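Local coordinates for protein diphosphomevalonate decarboxylase, putative (Trypanosoma brucei, PDB 2HKE) that probably catalyses the ATP-dependent decarboxylation of (R)-5-diphosphomevalonate to isopentenyl diphosphate, a step of the mevalonate pathway that supplies isoprenoid and sterol precursors, at residues S80-L85 with A124-A129; H84-C89 with K96-V101; I100-N105 with C120-A125; T134-L139 with R149-G154. The protein carries 1 engineered substitution. All blocks are in the same frame, centred on the assembly; numbering follows the deposited sequence. Where two conformers were deposited one is given.

Contact 1 (S80-L85 with A124-A129); sequences SMLLHL and AALIRA
L82 makes the first touch on L126, and it is a light one: the two CD2 methyls stand 4.2 Å apart. The L82 side chain does not leave its helix heading straight for the other, yet its branched end swings across the gap, and beyond L126 it also rests on D61. One helical turn on, L85 carries most of the contact. Its CG lies opposite the backbone N across the CA–CB bond (chi1 176°), and chi2 of 76° then spreads the two methyls over different parts of helix 114-130. Methyl CD2 of L85 packs on L126 CB at 3.8 Å, and the two leucine side chains run roughly perpendicular. Helix 76-86 lies in the connection between the parallel neighbours 62-65 and 97-104, which also holds strand 68-70 and helix 91-94, and here it lies beside helix 114-130 in the helical layer of the S5-like N-terminal domain. The short segments run in nearly the same direction, inclined by 26°, with axes 11.0 Å apart at closest. Methyl CD1 of L85 reaches the backbone instead: it sits 3.7 Å from L126 O and 3.9 Å from I127 CA, and more distantly, at 4.1 Å, it meets I127 CG1. L126 continues inward onto V52 of strand 48-55, while I127 turns to L139 of helix 136-143.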
loop_
_atom_site.group_PDB
_atom_site.type_symbol
_atom_site.label_atom_id
_atom_site.label_comp_id
_atom_site.label_asym_id
_atom_site.label_seq_id
_atom_site.Cartn_x
_atom_site.Cartn_y
_atom_site.Cartn_z
ATOM N N SER A 80 7.921 17.933 8.654
ATOM C CA SER A 80 8.501 16.931 9.546
ATOM C C SER A 80 9.660 16.178 8.889
ATOM O O SER A 80 10.726 15.968 9.493
ATOM C CB SER A 80 7.409 15.962 10.040
ATOM O OG SER A 80 7.916 15.064 11.018
ATOM N N MET A 81 9.459 15.760 7.657
ATOM C CA MET A 81 10.513 15.059 6.915
ATOM C C MET A 81 11.724 15.978 6.746
ATOM O O MET A 81 12.874 15.590 7.034
ATOM C CB MET A 81 9.988 14.573 5.557
ATOM C CG MET A 81 8.948 13.460 5.745
ATOM S SD MET A 81 8.150 13.134 4.144
ATOM C CE MET A 81 9.453 12.216 3.364
ATOM N N LEU A 82 11.456 17.185 6.340
ATOM C CA LEU A 82 12.514 18.152 6.076
ATOM C C LEU A 82 13.317 18.514 7.310
ATOM O O LEU A 82 14.522 18.662 7.243
ATOM C CB LEU A 82 11.946 19.386 5.437
ATOM C CG LEU A 82 11.440 19.258 4.018
ATOM C CD1 LEU A 82 10.652 20.525 3.666
ATOM C CD2 LEU A 82 12.597 19.065 3.041
ATOM N N LEU A 83 12.663 18.628 8.457
ATOM C CA LEU A 83 13.407 18.852 9.712
ATOM C C LEU A 83 14.348 17.719 10.032
ATOM O O LEU A 83 15.525 17.952 10.420
ATOM C CB LEU A 83 12.435 19.031 10.899
ATOM C CG LEU A 83 11.609 20.302 10.963
ATOM C CD1 LEU A 83 10.597 20.153 12.100
ATOM C CD2 LEU A 83 12.497 21.543 11.170
ATOM N N HIS A 84 13.848 16.487 9.945
ATOM C CA HIS A 84 14.664 15.323 10.234
ATOM C C HIS A 84 15.802 15.209 9.201
ATOM O O HIS A 84 16.941 14.880 9.543
ATOM C CB HIS A 84 13.842 14.054 10.254
ATOM C CG HIS A 84 14.617 12.879 10.734
ATOM N ND1 HIS A 84 15.202 12.858 11.984
ATOM C CD2 HIS A 84 14.973 11.732 10.128
ATOM C CE1 HIS A 84 15.873 11.730 12.127
ATOM N NE2 HIS A 84 15.740 11.022 11.026
ATOM N N LEU A 85 15.480 15.534 7.968
ATOM C CA LEU A 85 16.426 15.397 6.884
ATOM C C LEU A 85 17.607 16.337 7.138
ATOM O O LEU A 85 18.759 15.942 7.052
ATOM C CB LEU A 85 15.729 15.727 5.578
ATOM C CG LEU A 85 16.535 15.745 4.298
ATOM C CD1 LEU A 85 16.849 14.287 3.805
ATOM C CD2 LEU A 85 15.772 16.600 3.260
ATOM N N ALA A 124 13.140 9.154 -0.584
ATOM C CA ALA A 124 14.340 8.654 -1.264
ATOM C C ALA A 124 15.043 9.751 -2.078
ATOM O O ALA A 124 16.253 9.841 -2.044
ATOM C CB ALA A 124 14.018 7.459 -2.177
ATOM N N ALA A 125 14.269 10.601 -2.762
ATOM C CA ALA A 125 14.829 11.705 -3.557
ATOM C C ALA A 125 15.518 12.715 -2.649
ATOM O O ALA A 125 16.607 13.180 -2.961
ATOM C CB ALA A 125 13.716 12.391 -4.413
ATOM N N LEU A 126 14.899 13.052 -1.520
ATOM C CA LEU A 126 15.446 14.020 -0.608
ATOM C C LEU A 126 16.735 13.524 0.035
ATOM O O LEU A 126 17.681 14.286 0.203
ATOM C CB LEU A 126 14.445 14.380 0.484
ATOM C CG LEU A 126 13.312 15.295 0.059
ATOM C CD1 LEU A 126 12.194 15.309 1.108
ATOM C CD2 LEU A 126 13.872 16.694 -0.234
ATOM N N ILE A 127 16.751 12.263 0.424
ATOM C CA ILE A 127 17.892 11.684 1.130
ATOM C C ILE A 127 19.091 11.686 0.151
ATOM O O ILE A 127 20.182 12.005 0.555
ATOM C CB ILE A 127 17.590 10.265 1.644
ATOM C CG1 ILE A 127 16.735 10.326 2.919
ATOM C CG2 ILE A 127 18.874 9.482 1.948
ATOM C CD1 ILE A 127 16.003 9.025 3.193
ATOM N N ARG A 128 18.864 11.354 -1.101
ATOM C CA ARG A 128 19.953 11.358 -2.079
ATOM C C ARG A 128 20.465 12.775 -2.284
ATOM O O ARG A 128 21.668 13.030 -2.159
ATOM C CB ARG A 128 19.566 10.724 -3.392
ATOM C CG ARG A 128 20.786 10.593 -4.314
ATOM C CD ARG A 128 20.613 9.709 -5.438
ATOM N NE ARG A 128 20.796 8.323 -5.068
ATOM C CZ ARG A 128 20.826 7.340 -5.944
ATOM N NH1 ARG A 128 20.678 7.579 -7.246
ATOM N NH2 ARG A 128 20.975 6.114 -5.508
ATOM N N ALA A 129 19.552 13.710 -2.513
ATOM C CA ALA A 129 19.918 15.109 -2.787
ATOM C C ALA A 129 20.695 15.765 -1.669
ATOM O O ALA A 129 21.648 16.510 -1.931
ATOM C CB ALA A 129 18.645 15.955 -3.083
#

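Contact 2 (H84-C89 with K96-V101); sequences HLRSTC and KKVNIV
K96 O is gripped by two nitrogens of one side chain, NH2 and NE of R86. The NH2 bond is the sound one, 2.9 Å long with an N-H...O angle of 143°; it arrives in the carbonyl plane, on a lone pair of the oxygen. The NE bond to K96 O is weak, at 3.4 Å, so the fork is lopsided. A slight twist adds to this, since the oxygen stands 24° out of the guanidinium plane. An extended chain from CG to NE gives R86 the reach it needs to carry its charged end from helix 76-86 to the start of strand 97-104. Beyond the carbonyl, NH2 lies 3.6 Å from K97 CA, obliquely placed, and 4.1 Å from V98 CG1, so NH2 also lies close to the strand's backbone. Its strongest partner is D61, which forms a salt bridge with NH2 and accepts the backbone N-H of V98 through the same OD1. The ammonium of K97 stands 5.7 Å (NZ to NH2) from R86 and is turned to N95 O, whereas K96 NZ is held by E92 O. D61 would be expected to offset the like charges of R86 and K97. Arginine, aspartate and two backbone groups thus form one polar network that links the C-terminal end of helix 76-86 to the start of strand 97-104.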
loop_
_atom_site.group_PDB
_atom_site.type_symbol
_atom_site.label_atom_id
_atom_site.label_comp_id
_atom_site.label_asym_id
_atom_site.label_seq_id
_atom_site.Cartn_x
_atom_site.Cartn_y
_atom_site.Cartn_z
ATOM N N HIS A 84 13.848 16.487 9.945
ATOM C CA HIS A 84 14.664 15.323 10.234
ATOM C C HIS A 84 15.802 15.209 9.201
ATOM O O HIS A 84 16.941 14.880 9.543
ATOM C CB HIS A 84 13.842 14.054 10.254
ATOM C CG HIS A 84 14.617 12.879 10.734
ATOM N ND1 HIS A 84 15.202 12.858 11.984
ATOM C CD2 HIS A 84 14.973 11.732 10.128
ATOM C CE1 HIS A 84 15.873 11.730 12.127
ATOM N NE2 HIS A 84 15.740 11.022 11.026
ATOM N N LEU A 85 15.480 15.534 7.968
ATOM C CA LEU A 85 16.426 15.397 6.884
ATOM C C LEU A 85 17.607 16.337 7.138
ATOM O O LEU A 85 18.759 15.942 7.052
ATOM C CB LEU A 85 15.729 15.727 5.578
ATOM C CG LEU A 85 16.535 15.745 4.298
ATOM C CD1 LEU A 85 16.849 14.287 3.805
ATOM C CD2 LEU A 85 15.772 16.600 3.260
ATOM N N ARG A 86 17.304 17.581 7.473
ATOM C CA ARG A 86 18.315 18.581 7.684
ATOM C C ARG A 86 19.105 18.462 8.966
ATOM O O ARG A 86 20.117 19.130 9.116
ATOM C CB ARG A 86 17.698 19.967 7.605
ATOM C CG ARG A 86 17.305 20.350 6.235
ATOM C CD ARG A 86 16.940 21.803 6.208
ATOM N NE ARG A 86 16.715 22.201 4.835
ATOM C CZ ARG A 86 15.536 22.530 4.320
ATOM N NH1 ARG A 86 14.431 22.542 5.051
ATOM N NH2 ARG A 86 15.490 22.859 3.062
ATOM N N SER A 87 18.640 17.660 9.910
ATOM C CA SER A 87 19.416 17.351 11.100
ATOM C C SER A 87 20.310 16.145 10.931
ATOM O O SER A 87 20.984 15.744 11.894
ATOM C CB SER A 87 18.506 17.125 12.305
ATOM O OG SER A 87 17.785 15.923 12.236
ATOM N N THR A 88 20.263 15.514 9.751
ATOM C CA THR A 88 21.029 14.311 9.495
ATOM C C THR A 88 21.759 14.427 8.181
ATOM O O THR A 88 21.933 13.460 7.474
ATOM C CB THR A 88 20.100 13.075 9.546
ATOM O OG1 THR A 88 19.073 13.188 8.538
ATOM C CG2 THR A 88 19.473 12.934 10.952
ATOM N N CYS A 89 22.210 15.626 7.844
ATOM C CA CYS A 89 22.897 15.835 6.588
ATOM C C CYS A 89 24.093 16.774 6.790
ATOM O O CYS A 89 24.186 17.420 7.817
ATOM C CB CYS A 89 21.935 16.354 5.541
ATOM S SG CYS A 89 21.568 18.093 5.713
ATOM N N LYS A 96 20.635 24.688 2.542
ATOM C CA LYS A 96 20.067 24.794 1.218
ATOM C C LYS A 96 18.569 24.610 1.346
ATOM O O LYS A 96 18.105 23.861 2.209
ATOM C CB LYS A 96 20.609 23.698 0.296
ATOM C CG LYS A 96 22.109 23.659 0.147
ATOM C CD LYS A 96 22.585 24.666 -0.872
ATOM C CE LYS A 96 24.119 24.651 -1.003
ATOM N NZ LYS A 96 24.740 25.349 0.176
ATOM N N LYS A 97 17.830 25.298 0.481
ATOM C CA LYS A 97 16.412 25.058 0.308
ATOM C C LYS A 97 16.253 24.089 -0.856
ATOM O O LYS A 97 17.169 23.885 -1.660
ATOM C CB LYS A 97 15.651 26.345 -0.024
ATOM C CG LYS A 97 15.877 27.487 0.939
ATOM C CD LYS A 97 15.354 27.183 2.328
ATOM C CE LYS A 97 15.905 28.169 3.331
ATOM N NZ LYS A 97 17.394 28.186 3.303
ATOM N N VAL A 98 15.068 23.522 -0.958
ATOM C CA VAL A 98 14.807 22.527 -1.953
ATOM C C VAL A 98 13.494 22.820 -2.677
ATOM O O VAL A 98 12.534 23.293 -2.069
ATOM C CB VAL A 98 14.811 21.132 -1.285
ATOM C CG1 VAL A 98 13.736 21.037 -0.169
ATOM C CG2 VAL A 98 14.675 20.037 -2.304
ATOM N N ASN A 99 13.483 22.588 -3.982
ATOM C CA ASN A 99 12.240 22.526 -4.772
ATOM C C ASN A 99 11.880 21.061 -4.931
ATOM O O ASN A 99 12.668 20.305 -5.463
ATOM C CB ASN A 99 12.357 23.063 -6.212
ATOM C CG ASN A 99 12.768 24.522 -6.291
ATOM O OD1 ASN A 99 13.737 24.843 -6.993
ATOM N ND2 ASN A 99 12.023 25.407 -5.647
ATOM N N ILE A 100 10.699 20.684 -4.476
ATOM C CA ILE A 100 10.175 19.326 -4.606
ATOM C C ILE A 100 8.983 19.357 -5.541
ATOM O O ILE A 100 8.075 20.187 -5.358
ATOM C CB ILE A 100 9.639 18.826 -3.242
ATOM C CG1 ILE A 100 10.702 18.943 -2.144
ATOM C CG2 ILE A 100 9.127 17.393 -3.342
ATOM C CD1 ILE A 100 10.129 18.763 -0.774
ATOM N N VAL A 101 8.977 18.440 -6.499
ATOM C CA VAL A 101 7.910 18.348 -7.490
ATOM C C VAL A 101 7.494 16.898 -7.530
ATOM O O VAL A 101 8.325 16.022 -7.781
ATOM C CB VAL A 101 8.414 18.815 -8.882
ATOM C CG1 VAL A 101 7.348 18.585 -9.952
ATOM C CG2 VAL A 101 8.882 20.275 -8.829
#

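Contact 3 (I100-N105 with C120-A125); sequences IVSENN and CAMSAA
M122 reaches the strand by a straight chain that bends at its last bond: chi1 (-172°) and chi2 (-176°) are both extended, and chi3 of -51° turns the methyl aside, toward S102. I100 meets it with CG2, the branch lying 4.1 Å from M122 CG and 4.2 Å from both SD and CE, so a single methyl spans the length of the thioether while the two side chains cross nearly at right angles. Two residues further along the strand, on the same face, S102 OG lies 3.7 Å from M122 CE. That hydroxyl is not left to the methyl alone, because it is hydrogen-bonded to OG1 of T50 on the neighbouring strand 48-55, and T50 in turn also touches M122. A polar pair is thereby accommodated within an otherwise apolar interface. At this point strand and helix come within 7.5 Å, measured from S102 CA to M122 CA. Helix 114-130 follows strand 97-104 directly in the chain and lies back against it, a strand-then-helix unit of the S5-like domain in the GHMP kinase superfamily, where the loop between the two elements is characteristically the glycine- and serine-rich phosphate-binding motif.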
loop_
_atom_site.group_PDB
_atom_site.type_symbol
_atom_site.label_atom_id
_atom_site.label_comp_id
_atom_site.label_asym_id
_atom_site.label_seq_id
_atom_site.Cartn_x
_atom_site.Cartn_y
_atom_site.Cartn_z
ATOM N N ILE A 100 10.699 20.684 -4.476
ATOM C CA ILE A 100 10.175 19.326 -4.606
ATOM C C ILE A 100 8.983 19.357 -5.541
ATOM O O ILE A 100 8.075 20.187 -5.358
ATOM C CB ILE A 100 9.639 18.826 -3.242
ATOM C CG1 ILE A 100 10.702 18.943 -2.144
ATOM C CG2 ILE A 100 9.127 17.393 -3.342
ATOM C CD1 ILE A 100 10.129 18.763 -0.774
ATOM N N VAL A 101 8.977 18.440 -6.499
ATOM C CA VAL A 101 7.910 18.348 -7.490
ATOM C C VAL A 101 7.494 16.898 -7.530
ATOM O O VAL A 101 8.325 16.022 -7.781
ATOM C CB VAL A 101 8.414 18.815 -8.882
ATOM C CG1 VAL A 101 7.348 18.585 -9.952
ATOM C CG2 VAL A 101 8.882 20.275 -8.829
ATOM N N SER A 102 6.226 16.639 -7.213
ATOM C CA SER A 102 5.762 15.287 -7.052
ATOM C C SER A 102 4.533 15.053 -7.918
ATOM O O SER A 102 3.675 15.932 -8.021
ATOM C CB SER A 102 5.411 15.044 -5.598
ATOM O OG SER A 102 6.581 15.164 -4.839
ATOM N N GLU A 103 4.451 13.884 -8.534
ATOM C CA GLU A 103 3.196 13.490 -9.183
ATOM C C GLU A 103 2.976 11.982 -9.118
ATOM O O GLU A 103 3.850 11.222 -8.679
ATOM C CB GLU A 103 3.224 13.929 -10.644
ATOM C CG GLU A 103 4.110 13.067 -11.479
ATOM C CD GLU A 103 4.315 13.583 -12.893
ATOM O OE1 GLU A 103 4.192 14.821 -13.128
ATOM O OE2 GLU A 103 4.649 12.742 -13.750
ATOM N N ASN A 104 1.827 11.534 -9.618
ATOM C CA ASN A 104 1.611 10.106 -9.823
ATOM C C ASN A 104 0.664 9.923 -10.988
ATOM O O ASN A 104 0.008 10.876 -11.382
ATOM C CB ASN A 104 1.075 9.435 -8.540
ATOM C CG ASN A 104 -0.408 9.678 -8.323
ATOM O OD1 ASN A 104 -1.226 9.141 -9.049
ATOM N ND2 ASN A 104 -0.744 10.482 -7.332
ATOM N N ASN A 105 0.619 8.721 -11.535
ATOM C CA ASN A 105 -0.239 8.424 -12.693
ATOM C C ASN A 105 -1.342 7.411 -12.362
ATOM O O ASN A 105 -1.844 6.732 -13.240
ATOM C CB ASN A 105 0.601 7.933 -13.859
ATOM C CG ASN A 105 1.258 6.591 -13.602
ATOM O OD1 ASN A 105 1.393 6.137 -12.444
ATOM N ND2 ASN A 105 1.651 5.919 -14.683
ATOM N N CYS A 120 7.192 7.885 0.010
ATOM C CA CYS A 120 8.398 7.052 -0.163
ATOM C C CYS A 120 9.290 7.631 -1.270
ATOM O O CYS A 120 10.493 7.780 -1.089
ATOM C CB CYS A 120 8.022 5.650 -0.469
ATOM S SG CYS A 120 9.416 4.523 -0.449
ATOM N N ALA A 121 8.711 7.959 -2.417
ATOM C CA ALA A 121 9.515 8.527 -3.509
ATOM C C ALA A 121 10.166 9.843 -3.067
ATOM O O ALA A 121 11.340 10.108 -3.379
ATOM C CB ALA A 121 8.640 8.711 -4.746
ATOM N N MET A 122 9.425 10.680 -2.347
ATOM C CA MET A 122 9.974 11.950 -1.867
ATOM C C MET A 122 11.098 11.749 -0.848
ATOM O O MET A 122 12.123 12.440 -0.874
ATOM C CB MET A 122 8.857 12.787 -1.260
ATOM C CG MET A 122 9.270 14.161 -0.905
ATOM S SD MET A 122 7.975 15.076 -0.083
ATOM C CE MET A 122 6.581 14.847 -1.190
ATOM N N SER A 123 10.870 10.844 0.094
ATOM C CA SER A 123 11.924 10.456 1.070
ATOM C C SER A 123 13.233 10.066 0.372
ATOM O O SER A 123 14.310 10.599 0.682
ATOM C CB SER A 123 11.485 9.251 1.942
ATOM O OG SER A 123 12.610 8.775 2.670
ATOM N N ALA A 124 13.140 9.154 -0.584
ATOM C CA ALA A 124 14.340 8.654 -1.264
ATOM C C ALA A 124 15.043 9.751 -2.078
ATOM O O ALA A 124 16.253 9.841 -2.044
ATOM C CB ALA A 124 14.018 7.459 -2.177
ATOM N N ALA A 125 14.269 10.601 -2.762
ATOM C CA ALA A 125 14.829 11.705 -3.557
ATOM C C ALA A 125 15.518 12.715 -2.649
ATOM O O ALA A 125 16.607 13.180 -2.961
ATOM C CB ALA A 125 13.716 12.391 -4.413
#

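Contact 4 (T134-L139 with R149-G154); sequences TNVSML and RSAFGG
A151 CB wedges against two consecutive residues of helix 136-143, lying 3.8 Å from V136 CG1 and 3.8 Å from S137 CB. This small methyl lets the loop come close, with A151 CA and S137 CA only 5.4 Å apart. F152 widens the patch: its CE2 approaches S137 CB obliquely at 4.3 Å, and the same A151 methyl lies over one face of its ring, towards the rim, 3.9 Å above the plane, so A151 CB touches the helix and the ring at once.

The next shell fixes both sides. S137 meets the loop with CB, while chi1 of 178° sets OG across from the backbone N, where it bonds to C148 O, just ahead of the loop segment, and receives the N-H of A171. The first turn of the helix is held by N135, the N-cap, whose OD1 accepts M138 N over 2.8 Å along a fairly straight bond (163°), although the donor is tilted 32° from the amide carbonyl plane. From the other end of that amide, ND2 makes a weak bond to M138 SD at 3.5 Å.

On the loop side, R149 and S150 are tied to N13 of strand 5-15, and F152 O is bonded to T40 of strand 36-40. V136 packs on A124 of helix 114-130 while S137 touches V170 of strand 170-175, so the contact sits where the beginning of helix 136-143 meets both a neighbouring helix and the sheet, just before the chain enters strand 155-159.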
loop_
_atom_site.group_PDB
_atom_site.type_symbol
_atom_site.label_atom_id
_atom_site.label_comp_id
_atom_site.label_asym_id
_atom_site.label_seq_id
_atom_site.Cartn_x
_atom_site.Cartn_y
_atom_site.Cartn_z
ATOM N N THR A 134 20.031 9.448 7.099
ATOM C CA THR A 134 18.820 8.727 7.485
ATOM C C THR A 134 18.413 7.752 6.373
ATOM O O THR A 134 18.746 7.944 5.226
ATOM C CB THR A 134 17.686 9.703 7.895
ATOM O OG1 THR A 134 16.549 8.937 8.301
ATOM C CG2 THR A 134 17.277 10.559 6.750
ATOM N N ASN A 135 17.706 6.680 6.732
ATOM C CA ASN A 135 17.308 5.734 5.720
ATOM C C ASN A 135 15.936 6.079 5.129
ATOM O O ASN A 135 15.129 6.787 5.754
ATOM C CB ASN A 135 17.371 4.290 6.223
ATOM C CG ASN A 135 16.443 4.042 7.387
ATOM O OD1 ASN A 135 15.215 3.953 7.234
ATOM N ND2 ASN A 135 17.034 3.951 8.575
ATOM N N VAL A 136 15.712 5.594 3.916
ATOM C CA VAL A 136 14.537 5.940 3.181
ATOM C C VAL A 136 13.299 5.595 4.003
ATOM O O VAL A 136 12.336 6.393 4.027
ATOM C CB VAL A 136 14.494 5.241 1.798
ATOM C CG1 VAL A 136 13.063 5.347 1.170
ATOM C CG2 VAL A 136 15.572 5.849 0.880
ATOM N N SER A 137 13.308 4.402 4.587
ATOM C CA SER A 137 12.131 3.923 5.314
ATOM C C SER A 137 11.748 4.847 6.492
ATOM O O SER A 137 10.575 5.247 6.628
ATOM C CB SER A 137 12.323 2.473 5.736
ATOM O OG SER A 137 11.230 2.006 6.474
ATOM N N MET A 138 12.721 5.216 7.346
ATOM C CA MET A 138 12.414 6.059 8.494
ATOM C C MET A 138 12.004 7.467 8.157
ATOM O O MET A 138 11.158 8.034 8.848
ATOM C CB MET A 138 13.576 6.066 9.492
ATOM C CG MET A 138 13.727 4.688 10.152
ATOM S SD MET A 138 15.095 4.696 11.373
ATOM C CE MET A 138 14.997 6.418 11.857
ATOM N N LEU A 139 12.556 8.034 7.097
ATOM C CA LEU A 139 12.083 9.364 6.682
ATOM C C LEU A 139 10.689 9.299 6.063
ATOM O O LEU A 139 9.856 10.165 6.298
ATOM C CB LEU A 139 13.075 9.961 5.693
ATOM C CG LEU A 139 12.809 11.407 5.391
ATOM C CD1 LEU A 139 12.962 12.265 6.613
ATOM C CD2 LEU A 139 13.717 11.874 4.223
ATOM N N ARG A 149 7.003 1.166 4.168
ATOM C CA ARG A 149 7.150 -0.192 3.678
ATOM C C ARG A 149 7.417 -0.282 2.174
ATOM O O ARG A 149 7.722 -1.354 1.680
ATOM C CB ARG A 149 5.944 -1.040 4.046
ATOM C CG ARG A 149 5.653 -1.141 5.583
ATOM C CD ARG A 149 4.517 -2.143 5.798
ATOM N NE ARG A 149 3.363 -1.781 4.947
ATOM C CZ ARG A 149 2.262 -1.163 5.335
ATOM N NH1 ARG A 149 2.052 -0.875 6.614
ATOM N NH2 ARG A 149 1.368 -0.814 4.422
ATOM N N SER A 150 7.281 0.839 1.455
ATOM C CA SER A 150 7.560 0.867 0.033
ATOM C C SER A 150 9.077 1.007 -0.287
ATOM O O SER A 150 9.460 1.028 -1.490
ATOM C CB SER A 150 6.681 1.900 -0.659
ATOM O OG SER A 150 5.385 1.377 -0.896
ATOM N N ALA A 151 9.901 1.102 0.761
ATOM C CA ALA A 151 11.331 1.335 0.630
ATOM C C ALA A 151 12.077 0.133 0.080
ATOM O O ALA A 151 13.190 0.289 -0.425
ATOM C CB ALA A 151 11.957 1.801 2.023
ATOM N N PHE A 152 11.458 -1.044 0.134
ATOM C CA PHE A 152 12.061 -2.288 -0.255
ATOM C C PHE A 152 11.093 -3.029 -1.127
ATOM O O PHE A 152 9.868 -2.873 -0.961
ATOM C CB PHE A 152 12.317 -3.168 0.944
ATOM C CG PHE A 152 13.137 -2.529 1.985
ATOM C CD1 PHE A 152 14.512 -2.432 1.815
ATOM C CD2 PHE A 152 12.562 -2.025 3.137
ATOM C CE1 PHE A 152 15.293 -1.798 2.796
ATOM C CE2 PHE A 152 13.301 -1.403 4.089
ATOM C CZ PHE A 152 14.674 -1.299 3.942
ATOM N N GLY A 153 11.654 -3.847 -2.015
ATOM C CA GLY A 153 10.894 -4.824 -2.796
ATOM C C GLY A 153 10.487 -6.000 -1.935
ATOM O O GLY A 153 10.971 -6.185 -0.814
ATOM N N GLY A 154 9.582 -6.811 -2.446
ATOM C CA GLY A 154 9.271 -8.056 -1.817
ATOM C C GLY A 154 8.242 -8.005 -0.724
ATOM O O GLY A 154 7.268 -7.277 -0.850
#

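All four contacts lie in the S5-like N-terminal domain. Contacts 1 and 2 start from the same helix, 76-86, and their centres are about 5 Å apart; the methyls of V98 touch both L82 and L126, joining two helices and strand 97-104 in one core. Contact 3 uses a later part of that strand and an earlier part of helix 114-130, its centre about 11 Å from that of contact 1. Contact 4 comes last in the chain, about 13 Å from contact 3 between centres, and is coupled to it through a probable hydrogen bond from S123 OG to V136 O. Together they mount three helices, 76-86, 114-130 and 136-143, beside one another and against the domain's sheet.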